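PDB 4MF5: glutathione S-transferase domain from Burkholderia graminis, which binds glutathione and, as a member of the glutathione S-transferase superfamily, probably transfers it to electrophilic substrates. Local coordinates for residues A[55-65]-A[115-126]. Sequence-based numbering, arbitrary orientation. Where two conformers were deposited one is given.
Sequences KVSIMLEETGL and ILIYLADKTGQL
Ile-115 sets its CG2 branch against both methyls of Val-56, two beta-branched side chains crossing at about a right angle between nearly parallel helices (10° between axes, 10.1 Å apart). The next residue, Leu-116, lays CD2 over the helix backbone, 3.5 Å from Lys-55 O and close to Met-59 CB. Leu-119, branched and apolar, fills the middle of the seam: CD1 touches Met-59 CG at 3.7 Å and Leu-60 CD2, while CD2 meets Leu-65. Small Ala-120 lets the unbranched Met-59 in; a bend at chi2 (65°) turns SD aside and the nearly extended last torsion carries CE to 3.4 Å from Ala-120 N. Lys-122 lends the aliphatic end of its chain, CE lying 3.8 Å from Leu-65 CD1, while NZ is salt-bridged to Asp-98. After Gly-124, whose positive phi turns the chain out of the helix, Gln-125 NE2 donates to Thr-123 OG1 (3.0 Å) and weakly to Thr-63 O, and a water joins Gln-125 OE1 to Glu-62 O. Leu-126 closes the seam, its CD1 against Glu-62 CB and Met-59 SD. In this thioredoxin-like N-terminal domain both helices pack on one face of the sheet, Leu-65 and Leu-119 touching Leu-43 of strand 43-47, while Met-59 and Leu-116 meet helix 203-216 of the helical domain.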
ATOM      1  N   LYS A  55     -13.400   4.606  -1.123  1.00  7.41           N
ATOM      2  CA  LYS A  55     -12.412   5.474  -0.514  1.00  7.40           C
ATOM      3  C   LYS A  55     -12.368   6.793  -1.279  1.00  7.72           C
ATOM      4  O   LYS A  55     -12.275   7.874  -0.672  1.00  7.67           O
ATOM      5  CB  LYS A  55     -11.011   4.850  -0.563  1.00  7.44           C
ATOM      6  CG  LYS A  55     -10.806   3.558   0.200  1.00  7.85           C
ATOM      7  CD  LYS A  55      -9.409   3.031  -0.085  1.00  7.57           C
ATOM      8  CE  LYS A  55      -9.108   1.629   0.388  1.00  7.81           C
ATOM      9  NZ  LYS A  55      -7.771   1.211  -0.079  1.00  7.77           N
ATOM     10  N   VAL A  56     -12.310   6.700  -2.607  1.00  7.38           N
ATOM     11  CA  VAL A  56     -12.119   7.874  -3.433  1.00  7.54           C
ATOM     12  C   VAL A  56     -13.381   8.721  -3.534  1.00  7.62           C
ATOM     13  O   VAL A  56     -13.312   9.932  -3.419  1.00  8.03           O
ATOM     14  CB  VAL A  56     -11.531   7.483  -4.786  1.00  7.66           C
ATOM     15  CG1 VAL A  56     -11.430   8.692  -5.702  1.00  7.98           C
ATOM     16  CG2 VAL A  56     -10.165   6.849  -4.581  1.00  8.36           C
ATOM     17  N   SER A  57     -14.536   8.106  -3.779  1.00  7.76           N
ATOM     18  CA  SER A  57     -15.763   8.902  -3.813  1.00  7.99           C
ATOM     19  C   SER A  57     -16.047   9.538  -2.450  1.00  8.05           C
ATOM     20  O   SER A  57     -16.504  10.694  -2.406  1.00  8.49           O
ATOM     21  CB  SER A  57     -16.939   8.079  -4.311  1.00  8.32           C
ATOM     22  OG  SER A  57     -17.029   6.877  -3.591  1.00  8.92           O
ATOM     23  N   ILE A  58     -15.777   8.835  -1.343  1.00  7.70           N
ATOM     24  CA  ILE A  58     -15.921   9.449  -0.034  1.00  7.71           C
ATOM     25  C   ILE A  58     -14.996  10.658   0.095  1.00  8.09           C
ATOM     26  O   ILE A  58     -15.402  11.723   0.548  1.00  8.23           O
ATOM     27  CB  ILE A  58     -15.686   8.446   1.104  1.00  7.74           C
ATOM     28  CG1 ILE A  58     -16.824   7.403   1.119  1.00  8.41           C
ATOM     29  CG2 ILE A  58     -15.545   9.161   2.433  1.00  8.11           C
ATOM     30  CD1 ILE A  58     -16.545   6.198   1.998  1.00  9.00           C
ATOM     31  N   MET A  59     -13.732  10.513  -0.292  1.00  7.73           N
ATOM     32  CA  MET A  59     -12.795  11.636  -0.210  1.00  7.94           C
ATOM     33  C   MET A  59     -13.296  12.844  -1.015  1.00  8.43           C
ATOM     34  O   MET A  59     -13.225  13.995  -0.566  1.00  9.18           O
ATOM     35  CB  MET A  59     -11.425  11.181  -0.703  1.00  8.59           C
ATOM     36  CG  MET A  59     -10.359  12.268  -0.686  1.00  9.13           C
ATOM     37  SD  MET A  59      -9.996  12.812   0.998  1.00  9.86           S
ATOM     38  CE  MET A  59      -8.557  13.826   0.651  1.00 10.00           C
ATOM     39  N   LEU A  60     -13.802  12.597  -2.212  1.00  8.09           N
ATOM     40  CA  LEU A  60     -14.341  13.653  -3.047  1.00  8.60           C
ATOM     41  C   LEU A  60     -15.540  14.318  -2.394  1.00  8.94           C
ATOM     42  O   LEU A  60     -15.664  15.547  -2.408  1.00  9.64           O
ATOM     43  CB  LEU A  60     -14.683  13.112  -4.440  1.00  8.05           C
ATOM     44  CG  LEU A  60     -13.461  12.706  -5.263  1.00  8.33           C
ATOM     45  CD1 LEU A  60     -13.856  11.779  -6.408  1.00  8.63           C
ATOM     46  CD2 LEU A  60     -12.701  13.914  -5.787  1.00  8.73           C
ATOM     47  N   GLU A  61     -16.446  13.529  -1.821  1.00  8.60           N
ATOM     48  CA  GLU A  61     -17.602  14.089  -1.142  1.00  9.17           C
ATOM     49  C   GLU A  61     -17.210  14.861   0.109  1.00  9.53           C
ATOM     50  O   GLU A  61     -17.798  15.901   0.393  1.00 11.80           O
ATOM     51  CB  GLU A  61     -18.596  12.968  -0.790  1.00  9.63           C
ATOM     52  CG  GLU A  61     -19.249  12.331  -2.007  1.00 10.00           C
ATOM     53  CD  GLU A  61     -20.206  13.236  -2.749  1.00 10.77           C
ATOM     54  OE1 GLU A  61     -20.657  14.250  -2.178  1.00 11.55           O
ATOM     55  OE2 GLU A  61     -20.540  12.897  -3.906  1.00 11.80           O
ATOM     56  N   GLU A  62     -16.223  14.384   0.858  1.00  8.80           N
ATOM     57  CA  GLU A  62     -15.774  15.074   2.063  1.00  9.42           C
ATOM     58  C   GLU A  62     -15.165  16.426   1.726  1.00 10.61           C
ATOM     59  O   GLU A  62     -15.427  17.422   2.406  1.00 13.25           O
ATOM     60  CB  GLU A  62     -14.734  14.230   2.812  1.00  9.39           C
ATOM     61  CG  GLU A  62     -15.304  12.990   3.487  1.00  8.83           C
ATOM     62  CD  GLU A  62     -16.007  13.211   4.805  1.00  9.66           C
ATOM     63  OE1 GLU A  62     -16.145  14.388   5.233  1.00 12.10           O
ATOM     64  OE2 GLU A  62     -16.417  12.207   5.419  1.00  9.54           O
ATOM     65  N   THR A  63     -14.312  16.460   0.706  1.00 10.48           N
ATOM     66  CA  THR A  63     -13.617  17.681   0.344  1.00 11.43           C
ATOM     67  C   THR A  63     -14.473  18.615  -0.489  1.00 11.39           C
ATOM     68  O   THR A  63     -14.106  19.767  -0.647  1.00 14.08           O
ATOM     69  CB  THR A  63     -12.313  17.413  -0.416  1.00 12.83           C
ATOM     70  OG1 THR A  63     -12.597  16.755  -1.659  1.00 13.16           O
ATOM     71  CG2 THR A  63     -11.332  16.626   0.445  1.00 14.73           C
ATOM     72  N   GLY A  64     -15.564  18.115  -1.060  1.00 10.93           N
ATOM     73  CA  GLY A  64     -16.427  18.900  -1.917  1.00 11.71           C
ATOM     74  C   GLY A  64     -15.864  19.159  -3.304  1.00 10.37           C
ATOM     75  O   GLY A  64     -16.424  19.982  -4.037  1.00 11.90           O
ATOM     76  N   LEU A  65     -14.789  18.482  -3.694  1.00  8.98           N
ATOM     77  CA  LEU A  65     -14.248  18.711  -5.006  1.00  8.80           C
ATOM     78  C   LEU A  65     -15.232  18.202  -6.054  1.00  8.83           C
ATOM     79  O   LEU A  65     -15.675  17.059  -5.975  1.00  9.82           O
ATOM     80  CB  LEU A  65     -12.931  17.955  -5.164  1.00  9.38           C
ATOM     81  CG  LEU A  65     -12.134  18.272  -6.423  1.00  9.86           C
ATOM     82  CD1 LEU A  65     -11.504  19.642  -6.341  1.00 10.45           C
ATOM     83  CD2 LEU A  65     -11.056  17.231  -6.663  1.00 11.46           C
ATOM     84  N   ILE A 115      -4.421   8.033  -4.770  1.00  7.16           N
ATOM     85  CA  ILE A 115      -5.438   9.038  -5.053  1.00  7.06           C
ATOM     86  C   ILE A 115      -5.814   9.794  -3.778  1.00  7.00           C
ATOM     87  O   ILE A 115      -5.996  11.010  -3.816  1.00  7.40           O
ATOM     88  CB  ILE A 115      -6.645   8.400  -5.743  1.00  7.33           C
ATOM     89  CG1 ILE A 115      -6.256   7.832  -7.112  1.00  7.58           C
ATOM     90  CG2 ILE A 115      -7.780   9.413  -5.867  1.00  7.73           C
ATOM     91  CD1 ILE A 115      -7.265   6.840  -7.659  1.00  8.11           C
ATOM     92  N   LEU A 116      -5.904   9.107  -2.647  1.00  7.01           N
ATOM     93  CA  LEU A 116      -6.209   9.797  -1.398  1.00  7.16           C
ATOM     94  C   LEU A 116      -5.141  10.837  -1.057  1.00  7.07           C
ATOM     95  O   LEU A 116      -5.471  11.958  -0.643  1.00  7.80           O
ATOM     96  CB  LEU A 116      -6.359   8.821  -0.232  1.00  7.32           C
ATOM     97  CG  LEU A 116      -7.581   7.916  -0.257  1.00  7.63           C
ATOM     98  CD1 LEU A 116      -7.538   6.956   0.902  1.00  8.50           C
ATOM     99  CD2 LEU A 116      -8.869   8.715  -0.232  1.00  9.06           C
ATOM    100  N   ILE A 117      -3.863  10.469  -1.183  1.00  7.24           N
ATOM    101  CA  ILE A 117      -2.776  11.410  -0.907  1.00  7.54           C
ATOM    102  C   ILE A 117      -2.844  12.586  -1.894  1.00  7.57           C
ATOM    103  O   ILE A 117      -2.731  13.741  -1.498  1.00  8.20           O
ATOM    104  CB  ILE A 117      -1.414  10.688  -0.950  1.00  7.88           C
ATOM    105  CG1 ILE A 117      -1.340   9.663   0.175  1.00  8.12           C
ATOM    106  CG2 ILE A 117      -0.296  11.713  -0.843  1.00  8.83           C
ATOM    107  CD1 ILE A 117      -0.202   8.654   0.001  1.00  9.33           C
ATOM    108  N   TYR A 118      -3.016  12.283  -3.180  1.00  7.33           N
ATOM    109  CA  TYR A 118      -3.139  13.334  -4.183  1.00  7.76           C
ATOM    110  C   TYR A 118      -4.260  14.314  -3.838  1.00  8.01           C
ATOM    111  O   TYR A 118      -4.063  15.521  -3.888  1.00  8.28           O
ATOM    112  CB  TYR A 118      -3.376  12.733  -5.575  1.00  7.66           C
ATOM    113  CG  TYR A 118      -3.718  13.803  -6.573  1.00  8.04           C
ATOM    114  CD1 TYR A 118      -2.779  14.773  -6.917  1.00  8.86           C
ATOM    115  CD2 TYR A 118      -4.998  13.909  -7.115  1.00  8.13           C
ATOM    116  CE1 TYR A 118      -3.113  15.813  -7.745  1.00  9.66           C
ATOM    117  CE2 TYR A 118      -5.316  14.934  -7.981  1.00  8.32           C
ATOM    118  CZ  TYR A 118      -4.366  15.894  -8.300  1.00  8.70           C
ATOM    119  OH  TYR A 118      -4.623  16.934  -9.145  1.00  9.94           O
ATOM    120  N   LEU A 119      -5.451  13.809  -3.552  1.00  7.71           N
ATOM    121  CA  LEU A 119      -6.585  14.679  -3.287  1.00  7.93           C
ATOM    122  C   LEU A 119      -6.376  15.487  -2.014  1.00  8.30           C
ATOM    123  O   LEU A 119      -6.786  16.650  -1.951  1.00  9.58           O
ATOM    124  CB  LEU A 119      -7.877  13.871  -3.228  1.00  7.98           C
ATOM    125  CG  LEU A 119      -8.314  13.260  -4.557  1.00  8.33           C
ATOM    126  CD1 LEU A 119      -9.521  12.355  -4.333  1.00  8.94           C
ATOM    127  CD2 LEU A 119      -8.608  14.324  -5.609  1.00  9.52           C
ATOM    128  N   ALA A 120      -5.762  14.901  -1.000  1.00  7.84           N
ATOM    129  CA  ALA A 120      -5.485  15.630   0.230  1.00  8.48           C
ATOM    130  C   ALA A 120      -4.529  16.785  -0.067  1.00  8.79           C
ATOM    131  O   ALA A 120      -4.697  17.894   0.434  1.00 10.30           O
ATOM    132  CB  ALA A 120      -4.911  14.702   1.279  1.00  9.16           C
ATOM    133  N   ASP A 121      -3.514  16.512  -0.866  1.00  8.46           N
ATOM    134  CA  ASP A 121      -2.538  17.540  -1.231  1.00  8.72           C
ATOM    135  C   ASP A 121      -3.159  18.620  -2.102  1.00  8.51           C
ATOM    136  O   ASP A 121      -2.847  19.797  -1.953  1.00  9.42           O
ATOM    137  CB  ASP A 121      -1.363  16.927  -1.989  1.00  9.28           C
ATOM    138  CG  ASP A 121      -0.443  16.105  -1.131  1.00 10.07           C
ATOM    139  OD1 ASP A 121      -0.555  16.123   0.110  1.00 11.65           O
ATOM    140  OD2 ASP A 121       0.419  15.426  -1.741  1.00 11.48           O
ATOM    141  N   LYS A 122      -4.001  18.215  -3.055  1.00  8.55           N
ATOM    142  CA  LYS A 122      -4.538  19.151  -4.029  1.00  8.62           C
ATOM    143  C   LYS A 122      -5.269  20.292  -3.366  1.00 10.06           C
ATOM    144  O   LYS A 122      -5.114  21.446  -3.757  1.00 11.17           O
ATOM    145  CB  LYS A 122      -5.488  18.426  -4.985  1.00  8.98           C
ATOM    146  CG  LYS A 122      -6.135  19.321  -6.026  1.00  9.07           C
ATOM    147  CD  LYS A 122      -7.295  18.648  -6.728  1.00  9.56           C
ATOM    148  CE  LYS A 122      -8.007  19.595  -7.696  1.00  9.64           C
ATOM    149  NZ  LYS A 122      -7.207  19.887  -8.908  1.00  9.27           N
ATOM    150  N   THR A 123      -6.073  19.951  -2.359  1.00 10.74           N
ATOM    151  CA  THR A 123      -6.806  21.063  -1.732  0.52 10.55           C
ATOM    152  C   THR A 123      -6.510  21.221  -0.256  1.00 11.17           C
ATOM    153  O   THR A 123      -7.121  22.062   0.396  1.00 12.25           O
ATOM    154  CB  THR A 123      -8.314  20.949  -1.931  0.52  8.86           C
ATOM    155  OG1 THR A 123      -8.759  19.742  -1.303  0.52 10.87           O
ATOM    156  CG2 THR A 123      -8.693  20.941  -3.396  0.52 11.54           C
ATOM    157  N   GLY A 124      -5.457  20.572   0.223  1.00 10.26           N
ATOM    158  CA  GLY A 124      -4.985  20.826   1.585  1.00 11.63           C
ATOM    159  C   GLY A 124      -6.013  20.416   2.621  1.00 11.95           C
ATOM    160  O   GLY A 124      -6.285  21.172   3.560  1.00 16.72           O
ATOM    161  N   GLN A 125      -6.630  19.261   2.450  1.00  9.91           N
ATOM    162  CA  GLN A 125      -7.640  18.774   3.378  1.00 10.13           C
ATOM    163  C   GLN A 125      -7.401  17.326   3.751  1.00 10.11           C
ATOM    164  O   GLN A 125      -7.009  16.533   2.909  1.00 11.49           O
ATOM    165  CB  GLN A 125      -9.039  18.878   2.748  1.00 12.50           C
ATOM    166  CG  GLN A 125      -9.494  20.281   2.467  1.00 13.87           C
ATOM    167  CD  GLN A 125     -10.868  20.250   1.856  1.00 21.28           C
ATOM    168  OE1 GLN A 125     -11.870  19.952   2.545  1.00 22.31           O
ATOM    169  NE2 GLN A 125     -10.939  20.510   0.549  1.00 18.44           N
ATOM    170  N   LEU A 126      -7.677  16.986   5.008  1.00  9.82           N
ATOM    171  CA  LEU A 126      -7.794  15.584   5.462  1.00  9.47           C
ATOM    172  C   LEU A 126      -6.456  14.858   5.497  1.00 10.02           C
ATOM    173  O   LEU A 126      -6.387  13.629   5.529  1.00  9.56           O
ATOM    174  CB  LEU A 126      -8.881  14.815   4.698  1.00  9.57           C
ATOM    175  CG  LEU A 126     -10.260  15.451   4.856  1.00 10.66           C
ATOM    176  CD1 LEU A 126     -11.300  14.669   4.081  1.00 15.42           C
ATOM    177  CD2 LEU A 126     -10.667  15.602   6.316  1.00 18.33           C
TER
HETATM  178  O   HOH W   1     -14.624  20.452   2.964  1.00 27.50           O